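Oligopeptide-binding protein appA (Bacillus subtilis, PDB 1XOC) binds oligopeptides as the solute-binding component of an ABC permease and delivers them for uptake, supporting sporulation and genetic competence. Local coordinates at residues L52-T57 / I183-F188; E61-K66 / K503-R508; V90-G95 / I158-I163; D261-Y266 / P489-A494. All blocks are in the same frame, centred on the assembly; numbering follows the deposited sequence. Where two conformers were deposited one is given.

Interaction 1. Residues L52-T57 / I183-F188; sequences LYSFLT and IGSGPF
Tyr53 and Gly186 bring their CA atoms to 4.0 Å where the end of helix 43-52 meets the loop leading into strand 188-194. There Gly186 N donates to Leu52 O at 2.8 Å. The same oxygen takes a CA-H...O contact from Gly184 CA at 3.3 Å. At either glycine a CB would run into Leu52 or Tyr53, so this close fit calls for residues without one. In the solute-binding protein fold the contact thus ties the C-terminal end of a helix to the lead-in of the edge strand of a four-stranded mixed sheet. With CG beside its backbone N (chi1 -60°), Tyr53 carries CD1 to 3.5 Å from Gly184 CA. Ile183 O lies at the ring edge, buried without a polar partner, while Leu52 CB covers the centre of one face; the hydroxyl bonds to Phe35 O. Further along, Ser54 OG and Ser185 OG share a 2.8 Å hydrogen bond. One water accepts from both Ser54 N and Ser185 N, bridging the two backbones beside that pair.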
loop_
_atom_site.group_PDB
_atom_site.type_symbol
_atom_site.label_atom_id
_atom_site.label_comp_id
_atom_site.label_asym_id
_atom_site.label_seq_id
_atom_site.Cartn_x
_atom_site.Cartn_y
_atom_site.Cartn_z
ATOM N N LEU A 52 -0.548 -8.778 -14.596
ATOM C CA LEU A 52 -0.992 -8.421 -15.971
ATOM C C LEU A 52 -0.010 -7.619 -16.818
ATOM O O LEU A 52 -0.051 -7.717 -18.047
ATOM C CB LEU A 52 -2.298 -7.604 -15.934
ATOM C CG LEU A 52 -3.566 -8.274 -15.423
ATOM C CD1 LEU A 52 -4.682 -7.310 -15.203
ATOM C CD2 LEU A 52 -3.931 -9.337 -16.402
ATOM N N TYR A 53 0.790 -6.747 -16.175
ATOM C CA TYR A 53 1.565 -5.731 -16.864
ATOM C C TYR A 53 3.031 -5.946 -16.643
ATOM O O TYR A 53 3.430 -6.717 -15.761
ATOM C CB TYR A 53 1.171 -4.335 -16.348
ATOM C CG TYR A 53 -0.277 -4.024 -16.568
ATOM C CD1 TYR A 53 -0.771 -3.884 -17.859
ATOM C CD2 TYR A 53 -1.113 -3.821 -15.504
ATOM C CE1 TYR A 53 -2.105 -3.613 -18.093
ATOM C CE2 TYR A 53 -2.438 -3.545 -15.723
ATOM C CZ TYR A 53 -2.911 -3.434 -17.003
ATOM O OH TYR A 53 -4.265 -3.127 -17.176
ATOM N N SER A 54 3.819 -5.207 -17.416
ATOM C CA SER A 54 5.248 -5.093 -17.228
ATOM C C SER A 54 5.611 -3.657 -16.805
ATOM O O SER A 54 4.866 -2.701 -17.054
ATOM C CB SER A 54 5.989 -5.444 -18.500
ATOM O OG SER A 54 5.702 -6.759 -18.936
ATOM N N PHE A 55 6.830 -3.568 -16.257
ATOM C CA PHE A 55 7.384 -2.368 -15.634
ATOM C C PHE A 55 8.841 -2.248 -16.066
ATOM O O PHE A 55 9.540 -3.248 -16.234
ATOM C CB PHE A 55 7.308 -2.509 -14.105
ATOM C CG PHE A 55 5.872 -2.783 -13.604
ATOM C CD1 PHE A 55 5.070 -1.776 -13.048
ATOM C CD2 PHE A 55 5.361 -4.061 -13.686
ATOM C CE1 PHE A 55 3.749 -2.079 -12.649
ATOM C CE2 PHE A 55 4.031 -4.323 -13.281
ATOM C CZ PHE A 55 3.292 -3.362 -12.766
ATOM N N LEU A 56 9.312 -1.016 -16.213
ATOM C CA LEU A 56 10.663 -0.803 -16.650
ATOM C C LEU A 56 11.670 -1.437 -15.679
ATOM O O LEU A 56 12.718 -1.977 -16.081
ATOM C CB LEU A 56 10.953 0.696 -16.815
ATOM C CG LEU A 56 10.272 1.279 -18.058
ATOM C CD1 LEU A 56 10.404 2.810 -18.083
ATOM C CD2 LEU A 56 10.730 0.634 -19.363
ATOM N N THR A 57 11.396 -1.346 -14.381
ATOM C CA THR A 57 12.249 -1.928 -13.338
ATOM C C THR A 57 11.414 -2.736 -12.373
ATOM O O THR A 57 10.172 -2.671 -12.415
ATOM C CB THR A 57 12.988 -0.867 -12.521
ATOM O OG1 THR A 57 12.003 0.004 -11.930
ATOM C CG2 THR A 57 13.981 -0.076 -13.383
ATOM N N ILE A 183 -5.331 -5.309 -21.236
ATOM C CA ILE A 183 -4.329 -5.912 -22.121
ATOM C C ILE A 183 -2.980 -5.384 -21.665
ATOM O O ILE A 183 -2.770 -4.195 -21.699
ATOM C CB ILE A 183 -4.578 -5.567 -23.606
ATOM C CG1 ILE A 183 -5.917 -6.174 -24.085
ATOM C CG2 ILE A 183 -3.374 -5.983 -24.472
ATOM C CD1 ILE A 183 -5.920 -7.657 -24.157
ATOM N N GLY A 184 -2.087 -6.280 -21.237
ATOM C CA GLY A 184 -0.774 -5.946 -20.731
ATOM C C GLY A 184 0.249 -6.831 -21.396
ATOM O O GLY A 184 -0.063 -7.600 -22.318
ATOM N N SER A 185 1.499 -6.698 -20.975
ATOM C CA SER A 185 2.568 -7.541 -21.475
ATOM C C SER A 185 3.099 -8.445 -20.346
ATOM O O SER A 185 4.138 -9.085 -20.512
ATOM C CB SER A 185 3.684 -6.695 -22.083
ATOM O OG SER A 185 4.280 -5.844 -21.118
ATOM N N GLY A 186 2.348 -8.555 -19.235
ATOM C CA GLY A 186 2.860 -9.285 -18.085
ATOM C C GLY A 186 2.683 -10.773 -18.228
ATOM O O GLY A 186 2.136 -11.262 -19.242
ATOM N N PRO A 187 3.121 -11.518 -17.208
ATOM C CA PRO A 187 3.197 -12.962 -17.277
ATOM C C PRO A 187 1.887 -13.702 -17.291
ATOM O O PRO A 187 1.872 -14.890 -17.632
ATOM C CB PRO A 187 4.001 -13.337 -16.024
ATOM C CG PRO A 187 3.877 -12.179 -15.119
ATOM C CD PRO A 187 3.698 -10.985 -15.965
ATOM N N PHE A 188 0.793 -13.033 -16.906
ATOM C CA PHE A 188 -0.520 -13.680 -16.873
ATOM C C PHE A 188 -1.513 -12.794 -17.612
ATOM O O PHE A 188 -1.451 -11.565 -17.541
ATOM C CB PHE A 188 -0.974 -13.940 -15.431
ATOM C CG PHE A 188 -0.132 -14.960 -14.722
ATOM C CD1 PHE A 188 -0.452 -16.308 -14.800
ATOM C CD2 PHE A 188 1.033 -14.579 -14.035
ATOM C CE1 PHE A 188 0.341 -17.270 -14.171
ATOM C CE2 PHE A 188 1.807 -15.547 -13.386
ATOM C CZ PHE A 188 1.477 -16.865 -13.465
HETATM O O HOH W 1 2.478 -4.086 -19.761
#

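Interaction 2. Residues E61-K66 / K503-R508; sequences EKLNVK and KYHPKR
Lys503 reaches across Glu61, its chain extended beyond CG, and rests CD 3.8 Å from Glu61 OE1. The salt bridge between Lys503 NZ and Glu61 OE1 is long, at 3.9 Å. Glu61 is folded back to get there: CG stands between the backbone N and the carbonyl carbon (chi1 73°) and the chain bends again at chi2. Tyr504 contributes its backbone here, with O only 3.2 Å from Glu61 CB, while its hydroxyl bonds to Leu262 O. His505 comes next, and its CD2 lies 3.5 Å from Glu61 N. The ring is pinned at two nitrogens: ND1 accepts from Lys507 N, nearly in the ring plane, at 3.2 Å, and NE2 bonds to Thr59 O. Arg508 CB lies over one face, toward the rim. An alanine at His505 would probably leave Thr59 O and Lys507 N without these mates and open a gap beside Glu61. Pro506 then meets Leu63, CG to Leu63 CD2 at 4.0 Å. Lys507 turns from the contact, its NZ bonding to Ser420 OG, Leu421 O and the backbone of the bound peptide. In this solute-binding protein fold, the C-terminal loop between strands 499-500 and 517-518 thus packs against the turn of the beta hairpin formed by antiparallel strands 57-59 and 65-76, and brings Lys507 to the bound peptide.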
loop_
_atom_site.group_PDB
_atom_site.type_symbol
_atom_site.label_atom_id
_atom_site.label_comp_id
_atom_site.label_asym_id
_atom_site.label_seq_id
_atom_site.Cartn_x
_atom_site.Cartn_y
_atom_site.Cartn_z
ATOM N N GLU A 61 13.525 -8.957 -3.731
ATOM C CA GLU A 61 13.257 -9.317 -2.332
ATOM C C GLU A 61 14.244 -8.740 -1.317
ATOM O O GLU A 61 13.954 -8.704 -0.117
ATOM C CB GLU A 61 13.145 -10.833 -2.169
ATOM C CG GLU A 61 14.447 -11.596 -2.255
ATOM C CD GLU A 61 14.981 -11.801 -3.672
ATOM O OE1 GLU A 61 16.032 -12.461 -3.786
ATOM O OE2 GLU A 61 14.375 -11.339 -4.670
ATOM N N LYS A 62 15.400 -8.269 -1.797
ATOM C CA LYS A 62 16.365 -7.528 -0.970
ATOM C C LYS A 62 16.190 -6.002 -1.077
ATOM O O LYS A 62 16.934 -5.235 -0.476
ATOM C CB LYS A 62 17.790 -7.930 -1.329
ATOM C CG LYS A 62 17.997 -9.436 -1.357
ATOM C CD LYS A 62 19.463 -9.791 -1.202
ATOM C CE LYS A 62 19.923 -9.774 0.280
ATOM N NZ LYS A 62 21.428 -9.855 0.485
ATOM N N LEU A 63 15.168 -5.577 -1.806
ATOM C CA LEU A 63 14.797 -4.187 -1.980
ATOM C C LEU A 63 15.806 -3.422 -2.848
ATOM O O LEU A 63 16.029 -2.208 -2.691
ATOM C CB LEU A 63 14.496 -3.509 -0.635
ATOM C CG LEU A 63 13.468 -4.310 0.205
ATOM C CD1 LEU A 63 13.233 -3.626 1.534
ATOM C CD2 LEU A 63 12.150 -4.580 -0.530
ATOM N N ASN A 64 16.395 -4.160 -3.793
ATOM C CA ASN A 64 17.259 -3.578 -4.808
ATOM C C ASN A 64 16.507 -3.407 -6.111
ATOM O O ASN A 64 15.709 -4.264 -6.483
ATOM C CB ASN A 64 18.481 -4.467 -5.032
ATOM C CG ASN A 64 19.337 -4.588 -3.800
ATOM O OD1 ASN A 64 19.601 -3.604 -3.127
ATOM N ND2 ASN A 64 19.740 -5.799 -3.484
ATOM N N VAL A 65 16.757 -2.301 -6.807
ATOM C CA VAL A 65 16.142 -2.055 -8.105
ATOM C C VAL A 65 16.879 -2.848 -9.186
ATOM O O VAL A 65 18.110 -2.769 -9.292
ATOM C CB VAL A 65 16.163 -0.561 -8.444
ATOM C CG1 VAL A 65 15.621 -0.295 -9.820
ATOM C CG2 VAL A 65 15.401 0.234 -7.415
ATOM N N LYS A 66 16.138 -3.624 -9.950
ATOM C CA LYS A 66 16.643 -4.435 -11.055
ATOM C C LYS A 66 15.948 -4.050 -12.339
ATOM O O LYS A 66 14.813 -3.645 -12.319
ATOM C CB LYS A 66 16.340 -5.921 -10.784
ATOM C CG LYS A 66 16.929 -6.437 -9.502
ATOM C CD LYS A 66 18.430 -6.348 -9.539
ATOM C CE LYS A 66 19.119 -7.003 -8.358
ATOM N NZ LYS A 66 20.591 -6.728 -8.305
ATOM N N LYS A 503 10.362 -17.053 -3.351
ATOM C CA LYS A 503 11.227 -16.233 -2.509
ATOM C C LYS A 503 10.326 -15.236 -1.790
ATOM O O LYS A 503 9.426 -14.641 -2.417
ATOM C CB LYS A 503 12.224 -15.458 -3.365
ATOM C CG LYS A 503 13.264 -16.312 -4.072
ATOM C CD LYS A 503 14.086 -15.451 -5.064
ATOM C CE LYS A 503 15.181 -16.228 -5.773
ATOM N NZ LYS A 503 16.167 -15.275 -6.413
ATOM N N TYR A 504 10.556 -15.102 -0.485
ATOM C CA TYR A 504 9.776 -14.171 0.318
ATOM C C TYR A 504 10.141 -12.727 -0.046
ATOM O O TYR A 504 11.300 -12.340 0.012
ATOM C CB TYR A 504 9.981 -14.391 1.818
ATOM C CG TYR A 504 9.211 -13.351 2.613
ATOM C CD1 TYR A 504 7.850 -13.484 2.818
ATOM C CD2 TYR A 504 9.831 -12.212 3.101
ATOM C CE1 TYR A 504 7.130 -12.514 3.502
ATOM C CE2 TYR A 504 9.105 -11.230 3.790
ATOM C CZ TYR A 504 7.764 -11.398 3.975
ATOM O OH TYR A 504 7.045 -10.449 4.647
ATOM N N HIS A 505 9.123 -11.953 -0.395
ATOM C CA HIS A 505 9.227 -10.532 -0.678
ATOM C C HIS A 505 8.349 -9.780 0.325
ATOM O O HIS A 505 7.141 -10.104 0.468
ATOM C CB HIS A 505 8.803 -10.254 -2.111
ATOM C CG HIS A 505 9.196 -8.899 -2.636
ATOM N ND1 HIS A 505 8.660 -7.717 -2.171
ATOM C CD2 HIS A 505 10.049 -8.557 -3.628
ATOM C CE1 HIS A 505 9.194 -6.703 -2.841
ATOM N NE2 HIS A 505 10.062 -7.192 -3.719
ATOM N N PRO A 506 8.894 -8.773 1.018
ATOM C CA PRO A 506 8.134 -8.147 2.113
ATOM C C PRO A 506 6.998 -7.202 1.704
ATOM O O PRO A 506 6.165 -6.834 2.570
ATOM C CB PRO A 506 9.223 -7.418 2.896
ATOM C CG PRO A 506 10.208 -7.051 1.863
ATOM C CD PRO A 506 10.280 -8.250 0.966
ATOM N N LYS A 507 6.949 -6.857 0.419
ATOM C CA LYS A 507 5.942 -5.971 -0.128
ATOM C C LYS A 507 4.994 -6.630 -1.138
ATOM O O LYS A 507 3.754 -6.407 -1.101
ATOM C CB LYS A 507 6.620 -4.749 -0.754
ATOM C CG LYS A 507 5.579 -3.741 -1.277
ATOM C CD LYS A 507 6.193 -2.476 -1.850
ATOM C CE LYS A 507 5.126 -1.599 -2.535
ATOM N NZ LYS A 507 4.240 -0.949 -1.556
ATOM N N ARG A 508 5.544 -7.413 -2.056
ATOM C CA ARG A 508 4.743 -8.085 -3.083
ATOM C C ARG A 508 4.528 -9.560 -2.753
ATOM O O ARG A 508 5.439 -10.384 -2.939
ATOM C CB ARG A 508 5.380 -7.951 -4.466
ATOM C CG ARG A 508 5.346 -6.603 -5.086
ATOM C CD ARG A 508 4.184 -6.459 -6.073
ATOM N NE ARG A 508 2.882 -6.511 -5.429
ATOM C CZ ARG A 508 2.363 -5.527 -4.705
ATOM N NH1 ARG A 508 3.035 -4.395 -4.538
ATOM N NH2 ARG A 508 1.168 -5.671 -4.144
HETATM O O HOH W 2 17.060 -12.830 -5.923
#

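Interaction 3. Residues V90-G95 / I158-I163; sequences VKFHDG and ILPKHI. With ZN (zinc ion), chain C.
A surface zinc site with one histidine ligand from this chain sits at the start of helix 161-164, where His162 and Asp94 join that helix to the type I beta turn from Phe92 to Gly95. Zinc is held by His162 ND1 at 2.2 Å and by five waters. On the far side of the imidazole, NE2 donates to the syn lone pair of Asp94 OD2 at 2.8 Å, with carboxylate and ring nearly coplanar (24°); this second-shell bond fixes the ring's rotation and would probably make ND1 a stronger donor to the metal. Phe92 packs against both Pro160 and His162: Pro160 CB stands over the centre of one face, 3.8 Å from the centroid, a CH-pi contact. The edge of His162 turns toward the Phe92 face in an offset edge-to-face pair, planes at 84°. A serine in place of Phe92 would probably open a gap beside Pro160 and take away the face that the His162 edge packs against. At the Phe92 edge, CE2 lies 3.7 Å from Ile158 O, close to the ring plane.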
loop_
_atom_site.group_PDB
_atom_site.type_symbol
_atom_site.label_atom_id
_atom_site.label_comp_id
_atom_site.label_asym_id
_atom_site.label_seq_id
_atom_site.Cartn_x
_atom_site.Cartn_y
_atom_site.Cartn_z
ATOM N N VAL A 90 9.059 -7.736 -27.007
ATOM C CA VAL A 90 8.075 -7.902 -25.946
ATOM C C VAL A 90 6.692 -7.657 -26.539
ATOM O O VAL A 90 6.459 -6.663 -27.219
ATOM C CB VAL A 90 8.331 -6.895 -24.784
ATOM C CG1 VAL A 90 7.271 -7.030 -23.726
ATOM C CG2 VAL A 90 9.724 -7.114 -24.222
ATOM N N LYS A 91 5.771 -8.567 -26.280
ATOM C CA LYS A 91 4.418 -8.458 -26.838
ATOM C C LYS A 91 3.357 -8.197 -25.773
ATOM O O LYS A 91 3.409 -8.756 -24.673
ATOM C CB LYS A 91 4.010 -9.746 -27.589
ATOM C CG LYS A 91 5.028 -10.285 -28.591
ATOM C CD LYS A 91 5.274 -9.314 -29.710
ATOM C CE LYS A 91 6.317 -9.876 -30.681
ATOM N NZ LYS A 91 6.598 -8.966 -31.826
ATOM N N PHE A 92 2.370 -7.380 -26.123
ATOM C CA PHE A 92 1.128 -7.343 -25.379
ATOM C C PHE A 92 0.304 -8.628 -25.609
ATOM O O PHE A 92 0.517 -9.399 -26.550
ATOM C CB PHE A 92 0.301 -6.121 -25.759
ATOM C CG PHE A 92 0.840 -4.819 -25.230
ATOM C CD1 PHE A 92 1.509 -3.941 -26.061
ATOM C CD2 PHE A 92 0.658 -4.468 -23.910
ATOM C CE1 PHE A 92 1.978 -2.753 -25.562
ATOM C CE2 PHE A 92 1.159 -3.264 -23.404
ATOM C CZ PHE A 92 1.799 -2.412 -24.232
ATOM N N HIS A 93 -0.677 -8.845 -24.760
ATOM C CA HIS A 93 -1.507 -10.058 -24.837
ATOM C C HIS A 93 -2.307 -10.188 -26.141
ATOM O O HIS A 93 -2.805 -11.273 -26.449
ATOM C CB HIS A 93 -2.437 -10.146 -23.628
ATOM C CG HIS A 93 -1.707 -10.177 -22.316
ATOM N ND1 HIS A 93 -2.228 -9.618 -21.162
ATOM C CD2 HIS A 93 -0.488 -10.682 -21.979
ATOM C CE1 HIS A 93 -1.367 -9.792 -20.173
ATOM N NE2 HIS A 93 -0.299 -10.428 -20.642
ATOM N N ASP A 94 -2.404 -9.104 -26.904
ATOM C CA ASP A 94 -3.069 -9.124 -28.217
ATOM C C ASP A 94 -2.102 -9.463 -29.352
ATOM O O ASP A 94 -2.496 -9.500 -30.542
ATOM C CB ASP A 94 -3.760 -7.774 -28.487
ATOM C CG ASP A 94 -2.800 -6.603 -28.440
ATOM O OD1 ASP A 94 -1.579 -6.799 -28.288
ATOM O OD2 ASP A 94 -3.254 -5.439 -28.586
ATOM N N GLY A 95 -0.853 -9.747 -29.005
ATOM C CA GLY A 95 0.159 -10.119 -29.995
ATOM C C GLY A 95 0.969 -8.983 -30.589
ATOM O O GLY A 95 1.879 -9.214 -31.380
ATOM N N ILE A 158 3.115 -0.504 -17.935
ATOM C CA ILE A 158 3.126 0.008 -19.294
ATOM C C ILE A 158 1.819 -0.396 -20.017
ATOM O O ILE A 158 1.476 -1.592 -20.163
ATOM C CB ILE A 158 4.423 -0.440 -20.072
ATOM C CG1 ILE A 158 5.697 -0.008 -19.335
ATOM C CG2 ILE A 158 4.383 0.108 -21.451
ATOM C CD1 ILE A 158 5.766 1.427 -18.962
ATOM N N LEU A 159 1.120 0.626 -20.505
ATOM C CA LEU A 159 -0.168 0.434 -21.171
ATOM C C LEU A 159 -0.044 0.508 -22.695
ATOM O O LEU A 159 0.843 1.190 -23.215
ATOM C CB LEU A 159 -1.152 1.504 -20.700
ATOM C CG LEU A 159 -1.379 1.626 -19.189
ATOM C CD1 LEU A 159 -2.253 2.841 -18.910
ATOM C CD2 LEU A 159 -2.030 0.383 -18.633
ATOM N N PRO A 160 -0.942 -0.173 -23.436
ATOM C CA PRO A 160 -0.906 -0.172 -24.886
ATOM C C PRO A 160 -1.536 1.077 -25.529
ATOM O O PRO A 160 -2.767 1.267 -25.500
ATOM C CB PRO A 160 -1.699 -1.431 -25.249
ATOM C CG PRO A 160 -2.626 -1.616 -24.129
ATOM C CD PRO A 160 -1.945 -1.099 -22.912
ATOM N N LYS A 161 -0.699 1.900 -26.148
ATOM C CA LYS A 161 -1.153 3.095 -26.811
ATOM C C LYS A 161 -2.112 2.766 -27.953
ATOM O O LYS A 161 -3.061 3.508 -28.218
ATOM C CB LYS A 161 -0.000 3.917 -27.347
ATOM C CG LYS A 161 -0.412 5.254 -27.897
ATOM C CD LYS A 161 0.785 6.045 -28.397
ATOM C CE LYS A 161 0.370 7.380 -28.930
ATOM N NZ LYS A 161 1.503 8.134 -29.595
ATOM N N HIS A 162 -1.880 1.655 -28.646
ATOM C CA HIS A 162 -2.751 1.318 -29.765
ATOM C C HIS A 162 -4.146 0.946 -29.318
ATOM O O HIS A 162 -5.060 0.835 -30.141
ATOM C CB HIS A 162 -2.163 0.198 -30.636
ATOM C CG HIS A 162 -1.882 -1.072 -29.907
ATOM N ND1 HIS A 162 -0.604 -1.442 -29.537
ATOM C CD2 HIS A 162 -2.700 -2.074 -29.507
ATOM C CE1 HIS A 162 -0.654 -2.616 -28.926
ATOM N NE2 HIS A 162 -1.916 -3.014 -28.879
ATOM N N ILE A 163 -4.334 0.784 -28.005
ATOM C CA ILE A 163 -5.695 0.608 -27.478
ATOM C C ILE A 163 -6.237 1.906 -26.852
ATOM O O ILE A 163 -7.407 2.295 -27.090
ATOM C CB ILE A 163 -5.770 -0.542 -26.450
ATOM C CG1 ILE A 163 -5.312 -1.875 -27.086
ATOM C CG2 ILE A 163 -7.212 -0.670 -25.901
ATOM C CD1 ILE A 163 -5.312 -3.058 -26.176
HETATM ZN ZN ZN C . 1.395 -0.676 -30.190
HETATM O O HOH W 3 1.131 1.007 -29.127
HETATM O O HOH W 4 2.940 0.573 -31.248
HETATM O O HOH W 5 2.100 -2.376 -31.310
HETATM O O HOH W 6 0.876 0.247 -32.112
HETATM O O HOH W 7 2.374 -1.419 -28.749
#

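Interaction 4. Residues D261-Y266 / P489-A494; sequences DLALSY and PNNHMA. With ZN (zinc ion), chain E.
Asp261 and Asn491 form an antiparallel hydrogen-bonded pair, Asn491 N to Asp261 O at 2.8 Å and Asp261 N to Asn491 O at 3.1 Å. One residue on, the chains draw together at the non-hydrogen-bonded pair Leu262 and Asn490, and Ala263 N then bonds to Pro489 O at 3.0 Å. The Asn491 side chain is worth following outward. Its CB passes 3.9 Å from Asp261 O; with CG beside the backbone N (chi1 -71°), the amide swings over Ala263, CG standing 3.8 Å from Ala263 CB. At the tip, ND2 comes to 3.5 Å from Ala263 CB and bonds to Tyr504 OH, while OD1 has weak hydrogen bonds to Asn241 ND2 and to an aromatic side chain of the bound peptide. Pro489 and Ala263 pack on an aromatic side chain of the peptide too, making this part of the binding site. His492 NE2 binds zinc at 2.0 Å together with Asp304, whose other oxygen is bonded by Asn490 ND2. Strand 483-496 lies in a large mixed sheet, paired antiparallel with strands 256-262 and 265-271 as well as 240-241 and 306-307, while strand 265-271 goes on to pair with 414-420.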
loop_
_atom_site.group_PDB
_atom_site.type_symbol
_atom_site.label_atom_id
_atom_site.label_comp_id
_atom_site.label_asym_id
_atom_site.label_seq_id
_atom_site.Cartn_x
_atom_site.Cartn_y
_atom_site.Cartn_z
ATOM N N ASP A 261 7.793 -13.775 7.853
ATOM C CA ASP A 261 8.754 -12.684 8.051
ATOM C C ASP A 261 8.038 -11.355 8.182
ATOM O O ASP A 261 6.801 -11.273 8.027
ATOM C CB ASP A 261 9.757 -12.641 6.881
ATOM C CG ASP A 261 11.173 -12.296 7.306
ATOM O OD1 ASP A 261 11.363 -11.486 8.247
ATOM O OD2 ASP A 261 12.103 -12.901 6.716
ATOM N N LEU A 262 8.785 -10.322 8.546
ATOM C CA LEU A 262 8.249 -8.972 8.681
ATOM C C LEU A 262 7.740 -8.447 7.345
ATOM O O LEU A 262 8.366 -8.658 6.324
ATOM C CB LEU A 262 9.315 -8.029 9.239
ATOM C CG LEU A 262 8.866 -6.630 9.701
ATOM C CD1 LEU A 262 7.820 -6.612 10.807
ATOM C CD2 LEU A 262 10.138 -5.921 10.132
ATOM N N ALA A 263 6.541 -7.847 7.367
ATOM C CA ALA A 263 5.974 -7.136 6.198
ATOM C C ALA A 263 6.495 -5.708 6.079
ATOM O O ALA A 263 6.847 -5.082 7.091
ATOM C CB ALA A 263 4.465 -7.097 6.288
ATOM N N LEU A 264 6.582 -5.187 4.849
ATOM C CA LEU A 264 6.983 -3.783 4.644
ATOM C C LEU A 264 5.749 -2.882 4.807
ATOM O O LEU A 264 5.180 -2.393 3.843
ATOM C CB LEU A 264 7.653 -3.591 3.268
ATOM C CG LEU A 264 8.347 -2.258 3.037
ATOM C CD1 LEU A 264 9.672 -2.224 3.760
ATOM C CD2 LEU A 264 8.599 -2.044 1.567
ATOM N N SER A 265 5.344 -2.680 6.050
ATOM C CA SER A 265 4.008 -2.167 6.336
ATOM C C SER A 265 3.966 -1.661 7.762
ATOM O O SER A 265 4.803 -2.036 8.608
ATOM C CB SER A 265 3.000 -3.284 6.172
ATOM O OG SER A 265 1.724 -2.884 6.621
ATOM N N TYR A 266 2.970 -0.812 8.036
ATOM C CA TYR A 266 2.528 -0.609 9.418
ATOM C C TYR A 266 1.014 -0.413 9.398
ATOM O O TYR A 266 0.447 -0.017 8.373
ATOM C CB TYR A 266 3.269 0.532 10.156
ATOM C CG TYR A 266 3.095 1.912 9.554
ATOM C CD1 TYR A 266 1.932 2.669 9.770
ATOM C CD2 TYR A 266 4.088 2.469 8.774
ATOM C CE1 TYR A 266 1.791 3.929 9.213
ATOM C CE2 TYR A 266 3.957 3.729 8.210
ATOM C CZ TYR A 266 2.787 4.454 8.442
ATOM O OH TYR A 266 2.654 5.707 7.879
ATOM N N PRO A 489 3.364 -5.343 11.175
ATOM C CA PRO A 489 2.885 -6.710 11.094
ATOM C C PRO A 489 3.836 -7.683 10.452
ATOM O O PRO A 489 4.692 -7.281 9.650
ATOM C CB PRO A 489 1.705 -6.584 10.164
ATOM C CG PRO A 489 2.013 -5.461 9.308
ATOM C CD PRO A 489 2.762 -4.500 10.130
ATOM N N ASN A 490 3.656 -8.966 10.761
ATOM C CA ASN A 490 4.387 -10.035 10.071
ATOM C C ASN A 490 3.441 -10.741 9.098
ATOM O O ASN A 490 2.251 -10.865 9.357
ATOM C CB ASN A 490 4.886 -11.057 11.080
ATOM C CG ASN A 490 5.856 -10.451 12.072
ATOM O OD1 ASN A 490 6.851 -9.859 11.641
ATOM N ND2 ASN A 490 5.621 -10.618 13.378
ATOM N N ASN A 491 3.991 -11.193 7.988
ATOM C CA ASN A 491 3.271 -12.053 7.070
ATOM C C ASN A 491 3.522 -13.519 7.420
ATOM O O ASN A 491 4.656 -13.906 7.774
ATOM C CB ASN A 491 3.739 -11.831 5.656
ATOM C CG ASN A 491 3.315 -10.519 5.083
ATOM O OD1 ASN A 491 2.216 -10.050 5.337
ATOM N ND2 ASN A 491 4.186 -9.913 4.288
ATOM N N HIS A 492 2.487 -14.339 7.285
ATOM C CA HIS A 492 2.554 -15.783 7.472
ATOM C C HIS A 492 1.974 -16.445 6.238
ATOM O O HIS A 492 0.757 -16.701 6.162
ATOM C CB HIS A 492 1.765 -16.193 8.718
ATOM C CG HIS A 492 2.249 -15.526 9.968
ATOM N ND1 HIS A 492 1.813 -14.285 10.356
ATOM C CD2 HIS A 492 3.153 -15.914 10.905
ATOM C CE1 HIS A 492 2.396 -13.932 11.485
ATOM N NE2 HIS A 492 3.217 -14.896 11.836
ATOM N N MET A 493 2.822 -16.679 5.251
ATOM C CA MET A 493 2.348 -17.091 3.939
ATOM C C MET A 493 2.266 -18.608 3.838
ATOM O O MET A 493 3.298 -19.301 3.795
ATOM C CB MET A 493 3.241 -16.518 2.840
ATOM C CG MET A 493 3.506 -15.031 2.999
ATOM S SD MET A 493 1.991 -14.069 3.061
ATOM C CE MET A 493 1.244 -14.540 1.517
ATOM N N ALA A 494 1.033 -19.118 3.817
ATOM C CA ALA A 494 0.767 -20.537 3.597
ATOM C C ALA A 494 0.717 -20.838 2.109
ATOM O O ALA A 494 0.120 -20.097 1.360
ATOM C CB ALA A 494 -0.523 -20.920 4.233
HETATM ZN ZN ZN E . 4.468 -14.962 13.437
#

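In the fold
Interactions 1 and 3 are close neighbours, their centres about 9 Å apart, joined by His93: its N lies 2.8 Å from Gly184 O and its NE2 2.9 Å from Gly186 O, both probable hydrogen bonds. Interaction 2 touches interaction 1 where Thr57 packs on Val65 and Lys66, and interaction 4 where Pro506 O lies 2.8 Å from Leu264 N, probably hydrogen-bonded. It therefore stands between the other groups, its centre about 17 Å from that of interaction 1 and about 13 Å from that of interaction 4. Interactions 2 and 4 both reach the bound peptide. Interactions 3 and 4, each with its own zinc, lie about 34 Å apart between centres.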